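PDB 7B7P: type IV pilus biogenesis protein PilB from Streptococcus sanguinis, which serves as a minor pilin of type IV pili with a direct role in adhesion, carrying a metal-binding von Willebrand factor A-like module. Local coordinates for residues Q21-D24 / R25-K29; Q179-V183 / K184-N188. One frame throughout, in Å; residues are numbered along the deposited sequence.

In the fold
Both contacts are local, each made within one unbroken run of chain, yet they lie on opposite sides of the molecule's centre, with about 47 Å between their nearest atoms. Contact 1 takes in the last turns of helix 9-27 and the residues just after it, packed on the strands of the pilin module; two of its residues, Val23 and Val27, are buried. Contact 2 is a surface turn in the von Willebrand factor A-like module, between strand 162-169 and helix 191-209, with no buried residue. There Asn182 OD1 and Thr186 OG1 each accept a backbone N-H, beside main-chain bonds to Asn182 O, whereas every hydrogen bond across contact 1 is main chain to main chain.

Contact 1 (Q21-D24 / R25-K29); sequences QYVD and RTVGK
Val23 and Val27, one helical turn apart, lie side by side and point the same way, Val23 CG1 meeting Val27 CG2 at 4.1 Å. Both places are buried, and valine's compact, apolar, branched side chain fills them without bringing a polar group in. In Val27, CG2 sits beside the backbone N (CG1 being anti to it, chi1 152°), which turns CG2 back toward the preceding turn and its carbonyl. The backbone of the same pair is bonded: Val27 N donates to Val23 O at 2.8 Å. Thr26 N likewise bonds Tyr22 O, and Thr26 CG2 rests 3.0 Å from that same oxygen. Arg25 N to Gln21 O and Gly28 N to Asp24 O, the latter 2.9 Å long, complete the i to i+4 series with less straight N-H groups. Arg25 folds its exposed chain back past Gln21, NH1 lying 4.4 Å from Gln21 CB. Asp24 (CG anti to the backbone N, chi1 -168°) points its carboxylate away from the turn that follows, toward neighbouring strands, where OD1 takes hydrogen bonds from Ser129 OG and Tyr109 OH. The valine face of helix 9-27 packs on strand 104-112 through Tyr109, while Ile55 of strand 53-57 touches Val23 and Ile149 of strand 148-152 touches Val27.

Contact 2 (Q179-V183 / K184-N188); sequences QGRNV and KKTGN
An Asx turn and a type I beta-turn, both starting at Asn182, followed by an ST turn at Thr186, shape this exposed loop of the von Willebrand factor A-like domain, between strand 162-169 and helix 191-209. In the Asx turn, Lys184 N donates to Asn182 OD1 at 2.9 Å, a straight N-H (169°) that approaches from above the amide plane. The torsion that places CG beside the carbonyl carbon (chi1 -173°) swings the amide forward over the following backbone, which is why a short asparagine suits this position. Its main-chain oxygen is gripped twice: Thr186 N arrives almost along the C=O direction at 3.1 Å, whereas Lys185 N, closing the beta-turn over Val183 and Lys184, comes from well above the carbonyl plane at 3.0 Å. The lysines suit the surface, both extending away from the turn. Thr186 CG2 packs against Arg181 CB at 3.8 Å, and the Thr186 hydroxyl is also hydrogen-bonded to Asp177, whose other carboxylate oxygen takes the backbone N of Arg181, so one acidic group ties the two halves together. The loop lies near the metal site, the MIDAS of this family: the side chains of magnesium-binding Ser173 and Asp284 are about 11 Å from those of Val183 and Gln179 respectively, and Gln179's is about 14 Å from the bound magnesium ion. The ST turn closes where Asn188 N donates to Thr186 OG1, a nearly linear bond of 3.2 Å.

Contact 1 (Q21-D24 / R25-K29)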
loop_
_atom_site.group_PDB
_atom_site.type_symbol
_atom_site.label_atom_id
_atom_site.label_comp_id
_atom_site.label_asym_id
_atom_site.label_seq_id
_atom_site.Cartn_x
_atom_site.Cartn_y
_atom_site.Cartn_z
ATOM N N GLN A 21 28.779 13.027 17.258
ATOM C CA GLN A 21 28.568 14.245 16.487
ATOM C C GLN A 21 28.890 14.018 15.016
ATOM O O GLN A 21 28.189 14.532 14.138
ATOM C CB GLN A 21 29.393 15.397 17.073
ATOM C CG GLN A 21 28.946 15.771 18.492
ATOM C CD GLN A 21 29.455 17.116 18.984
ATOM O OE1 GLN A 21 30.573 17.532 18.667
ATOM N NE2 GLN A 21 28.633 17.804 19.772
ATOM N N TYR A 22 29.927 13.227 14.723
ATOM C CA TYR A 22 30.191 12.841 13.338
ATOM C C TYR A 22 28.978 12.163 12.724
ATOM O O TYR A 22 28.500 12.576 11.661
ATOM C CB TYR A 22 31.403 11.916 13.250
ATOM C CG TYR A 22 32.734 12.629 13.303
ATOM C CD1 TYR A 22 32.916 13.861 12.690
ATOM C CD2 TYR A 22 33.807 12.064 13.975
ATOM C CE1 TYR A 22 34.141 14.509 12.749
ATOM C CE2 TYR A 22 35.023 12.699 14.036
ATOM C CZ TYR A 22 35.189 13.915 13.425
ATOM O OH TYR A 22 36.420 14.524 13.502
ATOM N N VAL A 23 28.465 11.124 13.394
ATOM C CA VAL A 23 27.264 10.433 12.925
ATOM C C VAL A 23 26.115 11.415 12.735
ATOM O O VAL A 23 25.529 11.499 11.649
ATOM C CB VAL A 23 26.884 9.303 13.893
ATOM C CG1 VAL A 23 25.524 8.746 13.535
ATOM C CG2 VAL A 23 27.946 8.216 13.863
ATOM N N ASP A 24 25.795 12.201 13.773
ATOM C CA ASP A 24 24.692 13.154 13.642
ATOM C C ASP A 24 24.922 14.132 12.493
ATOM O O ASP A 24 23.965 14.565 11.840
ATOM C CB ASP A 24 24.475 13.920 14.951
ATOM C CG ASP A 24 23.157 14.711 14.961
ATOM O OD1 ASP A 24 22.125 14.148 14.546
ATOM O OD2 ASP A 24 23.138 15.894 15.380
ATOM N N ARG A 25 26.181 14.477 12.223
ATOM C CA ARG A 25 26.481 15.420 11.151
ATOM C C ARG A 25 26.159 14.811 9.793
ATOM O O ARG A 25 25.448 15.413 8.979
ATOM C CB ARG A 25 27.957 15.828 11.221
ATOM C CG ARG A 25 28.283 17.234 10.757
ATOM C CD ARG A 25 29.486 17.776 11.533
ATOM N NE ARG A 25 29.167 19.020 12.233
ATOM C CZ ARG A 25 29.604 19.337 13.452
ATOM N NH1 ARG A 25 30.385 18.499 14.128
ATOM N NH2 ARG A 25 29.246 20.497 13.999
ATOM N N THR A 26 26.674 13.610 9.536
ATOM C CA THR A 26 26.405 12.980 8.253
ATOM C C THR A 26 24.938 12.555 8.144
ATOM O O THR A 26 24.343 12.670 7.065
ATOM C CB THR A 26 27.395 11.826 8.043
ATOM O OG1 THR A 26 26.996 11.017 6.928
ATOM C CG2 THR A 26 27.511 10.975 9.264
ATOM N N VAL A 27 24.317 12.151 9.258
ATOM C CA VAL A 27 22.891 11.821 9.259
ATOM C C VAL A 27 22.035 13.047 8.959
ATOM O O VAL A 27 20.966 12.934 8.336
ATOM C CB VAL A 27 22.505 11.184 10.610
ATOM C CG1 VAL A 27 21.044 11.431 10.948
ATOM C CG2 VAL A 27 22.821 9.702 10.608
ATOM N N GLY A 28 22.480 14.233 9.392
ATOM C CA GLY A 28 21.728 15.464 9.174
ATOM C C GLY A 28 21.624 15.888 7.720
ATOM O O GLY A 28 20.789 16.741 7.389
ATOM N N LYS A 29 22.439 15.306 6.840
ATOM C CA LYS A 29 22.411 15.634 5.423
ATOM C C LYS A 29 21.692 14.583 4.573
ATOM O O LYS A 29 21.685 14.692 3.343
ATOM C CB LYS A 29 23.845 15.844 4.914
ATOM C CG LYS A 29 24.617 16.954 5.644
ATOM C CD LYS A 29 26.020 17.117 5.058
ATOM C CE LYS A 29 27.052 17.482 6.128
ATOM N NZ LYS A 29 28.259 16.581 6.033
#

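Contact 2 (Q179-V183 / K184-N188)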
loop_
_atom_site.group_PDB
_atom_site.type_symbol
_atom_site.label_atom_id
_atom_site.label_comp_id
_atom_site.label_asym_id
_atom_site.label_seq_id
_atom_site.Cartn_x
_atom_site.Cartn_y
_atom_site.Cartn_z
ATOM N N GLN A 179 -26.838 9.005 2.138
ATOM C CA GLN A 179 -27.825 8.454 3.058
ATOM C C GLN A 179 -28.886 7.611 2.354
ATOM O O GLN A 179 -29.851 7.193 2.995
ATOM C CB GLN A 179 -28.493 9.583 3.850
ATOM C CG GLN A 179 -27.574 10.225 4.840
ATOM C CD GLN A 179 -26.626 11.225 4.186
ATOM O OE1 GLN A 179 -25.439 11.273 4.522
ATOM N NE2 GLN A 179 -27.143 12.028 3.245
ATOM N N GLY A 180 -28.731 7.356 1.058
ATOM C CA GLY A 180 -29.714 6.570 0.344
ATOM C C GLY A 180 -31.029 7.265 0.067
ATOM O O GLY A 180 -32.056 6.595 -0.074
ATOM N N ARG A 181 -31.028 8.591 -0.018
ATOM C CA ARG A 181 -32.213 9.342 -0.384
ATOM C C ARG A 181 -32.021 9.935 -1.772
ATOM O O ARG A 181 -30.897 10.044 -2.279
ATOM C CB ARG A 181 -32.520 10.417 0.667
ATOM C CG ARG A 181 -33.035 9.787 1.947
ATOM C CD ARG A 181 -33.126 10.720 3.108
ATOM N NE ARG A 181 -32.487 10.126 4.285
ATOM C CZ ARG A 181 -33.110 9.789 5.415
ATOM N NH1 ARG A 181 -34.416 9.976 5.544
ATOM N NH2 ARG A 181 -32.422 9.250 6.422
ATOM N N ASN A 182 -33.152 10.255 -2.399
ATOM C CA ASN A 182 -33.174 10.772 -3.762
ATOM C C ASN A 182 -32.591 12.184 -3.802
ATOM O O ASN A 182 -33.034 13.073 -3.066
ATOM C CB ASN A 182 -34.614 10.743 -4.283
ATOM C CG ASN A 182 -34.737 11.108 -5.765
ATOM O OD1 ASN A 182 -33.879 11.773 -6.364
ATOM N ND2 ASN A 182 -35.806 10.617 -6.376
ATOM N N VAL A 183 -31.580 12.385 -4.654
ATOM C CA VAL A 183 -30.888 13.669 -4.738
ATOM C C VAL A 183 -31.794 14.792 -5.212
ATOM O O VAL A 183 -31.435 15.961 -5.067
ATOM C CB VAL A 183 -29.685 13.627 -5.700
ATOM C CG1 VAL A 183 -28.516 12.877 -5.081
ATOM C CG2 VAL A 183 -30.104 13.032 -7.028
ATOM N N LYS A 184 -32.940 14.463 -5.807
ATOM C CA LYS A 184 -33.894 15.485 -6.213
ATOM C C LYS A 184 -34.699 16.007 -5.028
ATOM O O LYS A 184 -35.104 17.177 -5.030
ATOM C CB LYS A 184 -34.816 14.934 -7.309
ATOM C CG LYS A 184 -34.312 15.251 -8.716
ATOM C CD LYS A 184 -34.454 14.087 -9.694
ATOM C CE LYS A 184 -33.514 14.286 -10.896
ATOM N NZ LYS A 184 -33.542 13.173 -11.895
ATOM N N LYS A 185 -34.906 15.186 -3.997
ATOM C CA LYS A 185 -35.679 15.629 -2.842
ATOM C C LYS A 185 -34.796 16.246 -1.755
ATOM O O LYS A 185 -35.101 17.332 -1.254
ATOM C CB LYS A 185 -36.529 14.470 -2.308
ATOM C CG LYS A 185 -37.574 14.029 -3.343
ATOM C CD LYS A 185 -38.983 13.888 -2.757
ATOM C CE LYS A 185 -39.658 12.576 -3.168
ATOM N NZ LYS A 185 -41.154 12.641 -3.062
ATOM N N THR A 186 -33.700 15.595 -1.386
ATOM C CA THR A 186 -32.631 16.330 -0.730
ATOM C C THR A 186 -31.910 17.162 -1.785
ATOM O O THR A 186 -32.213 17.093 -2.977
ATOM C CB THR A 186 -31.660 15.384 -0.008
ATOM O OG1 THR A 186 -30.628 14.953 -0.912
ATOM C CG2 THR A 186 -32.387 14.174 0.574
ATOM N N GLY A 187 -30.952 17.972 -1.361
ATOM C CA GLY A 187 -30.209 18.753 -2.329
ATOM C C GLY A 187 -28.865 18.180 -2.691
ATOM O O GLY A 187 -28.168 18.747 -3.540
ATOM N N ASN A 188 -28.499 17.047 -2.099
ATOM C CA ASN A 188 -27.123 16.590 -2.080
ATOM C C ASN A 188 -26.695 16.059 -3.444
ATOM O O ASN A 188 -27.509 15.810 -4.339
ATOM C CB ASN A 188 -26.938 15.518 -1.008
ATOM C CG ASN A 188 -27.391 15.989 0.363
ATOM O OD1 ASN A 188 -28.258 15.375 0.980
ATOM N ND2 ASN A 188 -26.809 17.091 0.842
#